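Local coordinates for nitroreductase family protein (Lactobacillus plantarum, PDB 4QLX) that uses bound FMN as an enone reductase, probably reducing 10-oxo-(11E)-octadecenoate to 10-oxooctadecanoate with NADH in the saturation of polyunsaturated fatty acids, at residues K8-N13 / R160-D165; I34-L39 / V62-E67; I146-V151 / V189-I194. All coordinates share one frame; numbering follows the deposited sequence.

In the fold
The three contacts tie parts of one subunit of the nitroreductase fold together, with centres 18 to 21 Å apart. Contact 1 joins the N-terminal loop before helix 15-20 to the C-terminal end of helix 137-161, and contact 3 packs the middle of that helix against strand 188-197. Contact 2 sets helix 36-46 beside strand 58-63, an outermost strand of the same antiparallel sheet. Along the chain, contact 2 lies wholly between the two segments of contact 1 and precedes contact 3, whereas contacts 1 and 3 alternate. Contacts 1 and 2 touch through E38, which meets H162 and Y164. Contacts 1 and 3 both reach the second subunit, and contact 3 also lies beside FMN.

Contact 1 of 3, residues K8-N13 / R160-D165; sequences KNLVNN and RAHGYD
N12 N donates to A161 O at 2.8 Å, the one clear hydrogen bond between K8-N13 and R160-D165; it is nearly straight at 175°, with the donor tilted from the carbonyl plane. A161 CA approaches N12 O at 3.2 Å as a CA-H...O contact, although that buried oxygen has no conventional partner. With N12 CG anti to the backbone N (chi1 -177°), ND2 reaches a water that donates to R160 O; ND2 also bonds D17.

G163, at positive phi, closes helix 137-161 in a Schellman motif, and V11 CG1 packs over the turn, 3.5 Å from H162 C. L10 CD2 meets A161 CB at 4.0 Å.

N9 O lies over one face of the H162 ring, offset toward its rim, with the N9 side-chain amide turned 79° from the ring. E45 bonds both N9 ND2 and H162 NE2, and H162 ND1 probably bonds E38, an arrangement that would favour the imidazolium. Replacing H162 by an alanine would probably leave both glutamates without their imidazole partner and N9 O without the ring beneath it.

Helix 36-46 flanks the N-terminal loop and the end of helix 137-161, while L15 of the second subunit packs on A161.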
loop_
_atom_site.group_PDB
_atom_site.type_symbol
_atom_site.label_atom_id
_atom_site.label_comp_id
_atom_site.label_asym_id
_atom_site.label_seq_id
_atom_site.Cartn_x
_atom_site.Cartn_y
_atom_site.Cartn_z
ATOM N N LYS A 8 10.888 -13.091 -14.350
ATOM C CA LYS A 8 10.546 -11.783 -13.810
ATOM C C LYS A 8 10.618 -12.018 -12.306
ATOM O O LYS A 8 10.441 -11.106 -11.499
ATOM C CB LYS A 8 9.167 -11.289 -14.258
ATOM C CG LYS A 8 9.149 -10.540 -15.595
ATOM C CD LYS A 8 7.738 -10.577 -16.184
ATOM C CE LYS A 8 7.628 -9.834 -17.507
ATOM N NZ LYS A 8 7.317 -8.378 -17.339
ATOM N N ASN A 9 10.896 -13.278 -11.968
ATOM C CA ASN A 9 10.995 -13.787 -10.601
ATOM C C ASN A 9 9.647 -13.763 -9.859
ATOM O O ASN A 9 9.605 -13.841 -8.631
ATOM C CB ASN A 9 12.064 -13.023 -9.804
ATOM C CG ASN A 9 12.466 -13.752 -8.521
ATOM O OD1 ASN A 9 12.988 -14.871 -8.572
ATOM N ND2 ASN A 9 12.213 -13.123 -7.365
ATOM N N LEU A 10 8.551 -13.672 -10.615
ATOM C CA LEU A 10 7.203 -13.758 -10.048
ATOM C C LEU A 10 6.472 -14.965 -10.616
ATOM O O LEU A 10 6.097 -14.944 -11.779
ATOM C CB LEU A 10 6.402 -12.488 -10.343
ATOM C CG LEU A 10 6.992 -11.159 -9.869
ATOM C CD1 LEU A 10 5.929 -10.068 -9.932
ATOM C CD2 LEU A 10 7.545 -11.282 -8.458
ATOM N N VAL A 11 6.264 -16.010 -9.816
ATOM C CA VAL A 11 5.623 -17.218 -10.330
ATOM C C VAL A 11 4.094 -17.053 -10.492
ATOM O O VAL A 11 3.467 -17.780 -11.252
ATOM C CB VAL A 11 5.927 -18.441 -9.434
ATOM C CG1 VAL A 11 5.177 -18.358 -8.114
ATOM C CG2 VAL A 11 5.605 -19.738 -10.174
ATOM N N ASN A 12 3.495 -16.103 -9.783
ATOM C CA ASN A 12 2.146 -15.684 -10.120
ATOM C C ASN A 12 2.218 -14.222 -10.546
ATOM O O ASN A 12 2.275 -13.321 -9.714
ATOM C CB ASN A 12 1.175 -15.890 -8.948
ATOM C CG ASN A 12 -0.269 -15.527 -9.302
ATOM O OD1 ASN A 12 -0.569 -15.133 -10.430
ATOM N ND2 ASN A 12 -1.170 -15.669 -8.336
ATOM N N ASN A 13 2.234 -14.004 -11.853
ATOM C CA ASN A 13 2.416 -12.669 -12.414
ATOM C C ASN A 13 1.111 -12.113 -12.973
ATOM O O ASN A 13 1.112 -11.146 -13.726
ATOM C CB ASN A 13 3.495 -12.708 -13.493
ATOM C CG ASN A 13 3.985 -11.335 -13.881
ATOM O OD1 ASN A 13 4.285 -10.513 -13.024
ATOM N ND2 ASN A 13 4.043 -11.071 -15.179
ATOM N N ARG A 160 2.052 -13.130 -2.583
ATOM C CA ARG A 160 1.192 -13.906 -3.475
ATOM C C ARG A 160 1.833 -14.127 -4.842
ATOM O O ARG A 160 1.728 -15.211 -5.410
ATOM C CB ARG A 160 -0.183 -13.228 -3.626
ATOM C CG ARG A 160 -1.131 -13.572 -2.478
ATOM C CD ARG A 160 -2.536 -12.967 -2.624
ATOM N NE ARG A 160 -3.187 -13.252 -3.905
ATOM C CZ ARG A 160 -3.667 -14.440 -4.275
ATOM N NH1 ARG A 160 -3.556 -15.507 -3.480
ATOM N NH2 ARG A 160 -4.246 -14.563 -5.465
ATOM N N ALA A 161 2.521 -13.114 -5.361
ATOM C CA ALA A 161 3.245 -13.259 -6.613
ATOM C C ALA A 161 4.318 -14.343 -6.535
ATOM O O ALA A 161 4.714 -14.899 -7.563
ATOM C CB ALA A 161 3.877 -11.924 -7.020
ATOM N N HIS A 162 4.790 -14.634 -5.321
ATOM C CA HIS A 162 5.741 -15.729 -5.111
ATOM C C HIS A 162 5.049 -17.074 -4.827
ATOM O O HIS A 162 5.712 -18.085 -4.563
ATOM C CB HIS A 162 6.701 -15.381 -3.976
ATOM C CG HIS A 162 7.778 -14.427 -4.385
ATOM N ND1 HIS A 162 9.112 -14.777 -4.415
ATOM C CD2 HIS A 162 7.717 -13.138 -4.806
ATOM C CE1 HIS A 162 9.825 -13.744 -4.830
ATOM N NE2 HIS A 162 9.004 -12.737 -5.070
ATOM N N GLY A 163 3.719 -17.094 -4.882
ATOM C CA GLY A 163 3.000 -18.333 -4.649
ATOM C C GLY A 163 2.629 -18.576 -3.195
ATOM O O GLY A 163 2.130 -19.643 -2.854
ATOM N N TYR A 164 2.860 -17.577 -2.344
ATOM C CA TYR A 164 2.524 -17.670 -0.934
ATOM C C TYR A 164 1.224 -16.937 -0.618
ATOM O O TYR A 164 0.448 -16.604 -1.516
ATOM C CB TYR A 164 3.669 -17.112 -0.080
ATOM C CG TYR A 164 4.957 -17.874 -0.313
ATOM C CD1 TYR A 164 5.009 -19.250 -0.110
ATOM C CD2 TYR A 164 6.110 -17.230 -0.740
ATOM C CE1 TYR A 164 6.167 -19.967 -0.338
ATOM C CE2 TYR A 164 7.283 -17.941 -0.968
ATOM C CZ TYR A 164 7.300 -19.313 -0.753
ATOM O OH TYR A 164 8.451 -20.037 -0.967
ATOM N N ASP A 165 1.001 -16.699 0.664
ATOM C CA ASP A 165 -0.102 -15.870 1.122
ATOM C C ASP A 165 0.331 -15.198 2.396
ATOM O O ASP A 165 1.431 -15.457 2.882
ATOM C CB ASP A 165 -1.373 -16.693 1.331
ATOM C CG ASP A 165 -2.143 -16.874 0.045
ATOM O OD1 ASP A 165 -2.718 -15.869 -0.452
ATOM O OD2 ASP A 165 -2.154 -18.003 -0.489
HETATM O O HOH W 1 -0.297 -17.022 -5.982
#

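Contact 2 of 3, residues I34-L39 / V62-E67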
loop_
_atom_site.group_PDB
_atom_site.type_symbol
_atom_site.label_atom_id
_atom_site.label_comp_id
_atom_site.label_asym_id
_atom_site.label_seq_id
_atom_site.Cartn_x
_atom_site.Cartn_y
_atom_site.Cartn_z
ATOM N N ILE A 34 10.276 -20.735 4.071
ATOM C CA ILE A 34 10.799 -19.898 3.010
ATOM C C ILE A 34 12.239 -19.538 3.362
ATOM O O ILE A 34 12.506 -19.050 4.457
ATOM C CB ILE A 34 9.926 -18.644 2.822
ATOM C CG1 ILE A 34 8.481 -19.067 2.520
ATOM C CG2 ILE A 34 10.491 -17.748 1.709
ATOM C CD1 ILE A 34 7.446 -17.956 2.670
ATOM N N GLY A 35 13.163 -19.822 2.447
ATOM C CA GLY A 35 14.563 -19.471 2.634
ATOM C C GLY A 35 14.731 -17.975 2.843
ATOM O O GLY A 35 13.957 -17.179 2.311
ATOM N N ARG A 36 15.731 -17.589 3.627
ATOM C CA ARG A 36 15.942 -16.174 3.922
ATOM C C ARG A 36 16.377 -15.417 2.675
ATOM O O ARG A 36 16.179 -14.203 2.570
ATOM C CB ARG A 36 16.960 -16.001 5.052
ATOM C CG ARG A 36 16.405 -16.385 6.413
ATOM C CD ARG A 36 17.410 -16.134 7.513
ATOM N NE ARG A 36 16.810 -16.212 8.844
ATOM C CZ ARG A 36 17.447 -15.880 9.962
ATOM N NH1 ARG A 36 18.700 -15.446 9.899
ATOM N NH2 ARG A 36 16.839 -15.971 11.137
ATOM N N ASP A 37 16.942 -16.124 1.708
ATOM C CA ASP A 37 17.313 -15.461 0.467
ATOM C C ASP A 37 16.059 -15.060 -0.305
ATOM O O ASP A 37 15.989 -13.958 -0.851
ATOM C CB ASP A 37 18.222 -16.352 -0.376
ATOM C CG ASP A 37 19.561 -16.607 0.302
ATOM O OD1 ASP A 37 19.961 -15.777 1.151
ATOM O OD2 ASP A 37 20.202 -17.638 0.003
ATOM N N GLU A 38 15.052 -15.929 -0.334
ATOM C CA GLU A 38 13.804 -15.539 -0.991
ATOM C C GLU A 38 13.079 -14.463 -0.181
ATOM O O GLU A 38 12.460 -13.562 -0.759
ATOM C CB GLU A 38 12.881 -16.736 -1.230
ATOM C CG GLU A 38 11.629 -16.346 -2.027
ATOM C CD GLU A 38 10.750 -17.516 -2.410
ATOM O OE1 GLU A 38 10.878 -18.597 -1.801
ATOM O OE2 GLU A 38 9.924 -17.356 -3.332
ATOM N N LEU A 39 13.170 -14.523 1.144
ATOM C CA LEU A 39 12.567 -13.480 1.967
ATOM C C LEU A 39 13.189 -12.120 1.651
ATOM O O LEU A 39 12.479 -11.115 1.563
ATOM C CB LEU A 39 12.719 -13.783 3.460
ATOM C CG LEU A 39 11.833 -14.884 4.065
ATOM C CD1 LEU A 39 12.240 -15.107 5.520
ATOM C CD2 LEU A 39 10.353 -14.528 3.986
ATOM N N VAL A 62 12.846 -9.370 10.453
ATOM C CA VAL A 62 12.381 -10.688 10.038
ATOM C C VAL A 62 12.426 -11.649 11.215
ATOM O O VAL A 62 13.471 -11.841 11.846
ATOM C CB VAL A 62 13.210 -11.260 8.885
ATOM C CG1 VAL A 62 12.725 -12.689 8.533
ATOM C CG2 VAL A 62 13.143 -10.349 7.663
ATOM N N VAL A 63 11.270 -12.237 11.501
ATOM C CA VAL A 63 11.110 -13.193 12.580
ATOM C C VAL A 63 10.794 -14.543 11.951
ATOM O O VAL A 63 9.727 -14.706 11.364
ATOM C CB VAL A 63 9.975 -12.763 13.530
ATOM C CG1 VAL A 63 9.848 -13.725 14.703
ATOM C CG2 VAL A 63 10.211 -11.345 14.023
ATOM N N ASP A 64 11.717 -15.500 12.017
ATOM C CA ASP A 64 11.463 -16.782 11.352
ATOM C C ASP A 64 12.055 -18.018 12.064
ATOM O O ASP A 64 12.228 -19.070 11.444
ATOM C CB ASP A 64 11.985 -16.727 9.917
ATOM C CG ASP A 64 13.496 -16.763 9.852
ATOM O OD1 ASP A 64 14.144 -16.439 10.875
ATOM O OD2 ASP A 64 14.033 -17.110 8.781
ATOM N N THR A 65 12.380 -17.877 13.342
ATOM C CA THR A 65 12.860 -19.004 14.136
ATOM C C THR A 65 11.980 -19.155 15.367
ATOM O O THR A 65 11.356 -18.182 15.814
ATOM C CB THR A 65 14.349 -18.835 14.572
ATOM O OG1 THR A 65 14.433 -17.929 15.676
ATOM C CG2 THR A 65 15.212 -18.347 13.419
ATOM N N PRO A 66 11.912 -20.378 15.925
ATOM C CA PRO A 66 11.086 -20.551 17.125
ATOM C C PRO A 66 11.486 -19.613 18.261
ATOM O O PRO A 66 10.616 -19.068 18.944
ATOM C CB PRO A 66 11.332 -22.016 17.500
ATOM C CG PRO A 66 11.597 -22.685 16.180
ATOM C CD PRO A 66 12.397 -21.668 15.394
ATOM N N GLU A 67 12.787 -19.393 18.430
ATOM C CA GLU A 67 13.288 -18.516 19.480
ATOM C C GLU A 67 12.932 -17.045 19.211
ATOM O O GLU A 67 12.606 -16.286 20.127
ATOM C CB GLU A 67 14.807 -18.674 19.623
ATOM C CG GLU A 67 15.276 -20.097 19.957
ATOM C CD GLU A 67 15.393 -20.995 18.725
ATOM O OE1 GLU A 67 15.263 -20.478 17.598
ATOM O OE2 GLU A 67 15.622 -22.216 18.885
#
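R36 and D64 form a bidentate salt bridge that joins the first turn of helix 36-46 to the residue just past strand 58-63, at the edge of the antiparallel sheet in this nitroreductase-family fold. The grip is side-on. R36 NE donates to D64 OD2 at 2.9 Å, almost straight at 172°, and R36 NH2 donates to D64 OD1 at 2.7 Å, so each carboxylate oxygen receives its own N-H. Both are met on the syn side, and the two flat groups are nearly coplanar, 23° apart; this pairing opposes rotation of either end. The arginine chain runs extended from CG to NE, which carries the guanidinium across to the strand. On the aspartate, CG stands between the backbone N and the carbonyl carbon (chi1 73°), a torsion that presents both oxygens to the arginine.

Helix starts flank the bridge on both segments. G35 is the N-cap of helix 36-46, and its O accepts from L39 N. T65 is the N-cap of helix 66-72: its OG1 caps A68 N and makes only a weak bond to E67 OE1.

Apolar packing lies next to the ion pair. L39 CD1 meets V62 CG1 at 3.9 Å, V62 also touches I43, and L39 and D64 both rest on A89 of the neighbouring strand. T65 CG2 lies 3.7 Å from R36 NH2, approaching the guanidinium obliquely.

Contact 3 of 3, residues I146-V151 / V189-I194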
loop_
_atom_site.group_PDB
_atom_site.type_symbol
_atom_site.label_atom_id
_atom_site.label_comp_id
_atom_site.label_asym_id
_atom_site.label_seq_id
_atom_site.Cartn_x
_atom_site.Cartn_y
_atom_site.Cartn_z
ATOM N N ILE A 146 2.898 6.221 6.858
ATOM C CA ILE A 146 2.437 6.097 5.479
ATOM C C ILE A 146 3.400 5.279 4.608
ATOM O O ILE A 146 2.966 4.368 3.920
ATOM C CB ILE A 146 2.229 7.472 4.825
ATOM C CG1 ILE A 146 1.163 8.265 5.577
ATOM C CG2 ILE A 146 1.814 7.300 3.371
ATOM C CD1 ILE A 146 0.973 9.695 5.045
ATOM N N ASP A 147 4.698 5.600 4.642
ATOM C CA ASP A 147 5.704 4.822 3.900
ATOM C C ASP A 147 5.644 3.315 4.257
ATOM O O ASP A 147 5.732 2.444 3.393
ATOM C CB ASP A 147 7.118 5.330 4.186
ATOM C CG ASP A 147 7.402 6.722 3.612
ATOM O OD1 ASP A 147 6.543 7.316 2.917
ATOM O OD2 ASP A 147 8.520 7.221 3.878
ATOM N N CYS A 148 5.512 3.023 5.543
ATOM C CA CYS A 148 5.507 1.636 6.008
ATOM C C CYS A 148 4.269 0.889 5.545
ATOM O O CYS A 148 4.291 -0.326 5.364
ATOM C CB CYS A 148 5.587 1.586 7.526
ATOM S SG CYS A 148 7.214 1.985 8.159
ATOM N N SER A 149 3.182 1.626 5.377
ATOM C CA SER A 149 1.924 1.022 4.957
ATOM C C SER A 149 1.947 0.724 3.463
ATOM O O SER A 149 1.431 -0.300 3.032
ATOM C CB SER A 149 0.744 1.943 5.316
ATOM O OG SER A 149 0.745 2.249 6.706
ATOM N N VAL A 150 2.542 1.603 2.655
ATOM C CA VAL A 150 2.542 1.312 1.222
ATOM C C VAL A 150 3.530 0.200 0.893
ATOM O O VAL A 150 3.281 -0.583 -0.031
ATOM C CB VAL A 150 2.844 2.556 0.335
ATOM C CG1 VAL A 150 1.796 3.652 0.569
ATOM C CG2 VAL A 150 4.272 3.091 0.553
ATOM N N VAL A 151 4.645 0.110 1.623
ATOM C CA VAL A 151 5.570 -0.989 1.363
ATOM C C VAL A 151 4.960 -2.291 1.910
ATOM O O VAL A 151 5.148 -3.363 1.329
ATOM C CB VAL A 151 7.001 -0.726 1.955
ATOM C CG1 VAL A 151 7.043 -0.955 3.460
ATOM C CG2 VAL A 151 8.030 -1.629 1.283
ATOM N N VAL A 189 9.256 3.639 15.113
ATOM C CA VAL A 189 7.883 3.481 15.586
ATOM C C VAL A 189 7.229 2.225 14.983
ATOM O O VAL A 189 7.370 1.942 13.794
ATOM C CB VAL A 189 7.025 4.730 15.257
ATOM C CG1 VAL A 189 7.580 5.967 15.980
ATOM C CG2 VAL A 189 6.961 4.973 13.755
ATOM N N PRO A 190 6.495 1.463 15.798
ATOM C CA PRO A 190 5.902 0.241 15.256
ATOM C C PRO A 190 4.711 0.540 14.353
ATOM O O PRO A 190 3.950 1.464 14.644
ATOM C CB PRO A 190 5.466 -0.518 16.509
ATOM C CG PRO A 190 5.202 0.551 17.510
ATOM C CD PRO A 190 6.122 1.694 17.204
ATOM N N VAL A 191 4.555 -0.223 13.275
ATOM C CA VAL A 191 3.433 -0.018 12.371
ATOM C C VAL A 191 2.604 -1.295 12.187
ATOM O O VAL A 191 1.448 -1.349 12.606
ATOM C CB VAL A 191 3.914 0.501 11.003
ATOM C CG1 VAL A 191 2.758 0.567 10.006
ATOM C CG2 VAL A 191 4.570 1.886 11.172
ATOM N N MET A 192 3.185 -2.317 11.571
ATOM C CA MET A 192 2.448 -3.557 11.332
ATOM C C MET A 192 3.365 -4.752 11.104
ATOM O O MET A 192 4.500 -4.605 10.658
ATOM C CB MET A 192 1.496 -3.409 10.129
ATOM C CG MET A 192 2.210 -3.256 8.777
ATOM S SD MET A 192 1.139 -3.290 7.313
ATOM C CE MET A 192 0.485 -1.619 7.328
ATOM N N GLY A 193 2.856 -5.942 11.414
ATOM C CA GLY A 193 3.533 -7.172 11.046
ATOM C C GLY A 193 2.935 -7.737 9.769
ATOM O O GLY A 193 1.749 -7.545 9.485
ATOM N N ILE A 194 3.764 -8.406 8.982
ATOM C CA ILE A 194 3.289 -9.149 7.819
ATOM C C ILE A 194 3.647 -10.617 8.027
ATOM O O ILE A 194 4.820 -10.985 7.946
ATOM C CB ILE A 194 3.913 -8.660 6.495
ATOM C CG1 ILE A 194 3.713 -7.147 6.275
ATOM C CG2 ILE A 194 3.379 -9.455 5.311
ATOM C CD1 ILE A 194 2.276 -6.688 6.207
#
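C148 and V191 carry one half of this buried, wholly van der Waals contact. V191 spreads both methyls against C148 CB, with CG2 at 3.8 Å and CG1 at 3.9 Å, while C148 SG lies 4.0 Å from V191 CG2. The segment axes of helix 146-151 and strand 189-194 run nearly parallel, 8° apart, with a closest approach of 8.6 Å.

The other half is a methyl contact with a serine. M192 CE reaches S149 CA at 3.8 Å and S149 OG at 3.9 Å. Its CG stands between the backbone N and the carbonyl carbon (chi1 68°) and the chain bends at chi3 (79°), bringing the methyl to the helix. S149 OG bonds T145 O one turn earlier, which satisfies it within the helix.

Neighbouring strand residues both point at the helix because V191 and M192 face I93 in a classic beta bulge. S149 also packs on S149 of the second subunit, and M192 on its I146; FMN touches I146 and D147.

With no hydrogen bond between the segments, helix and sheet are joined by van der Waals fit of methyls against C148 CB and SG and against S149, close to the flavin and the dimer interface.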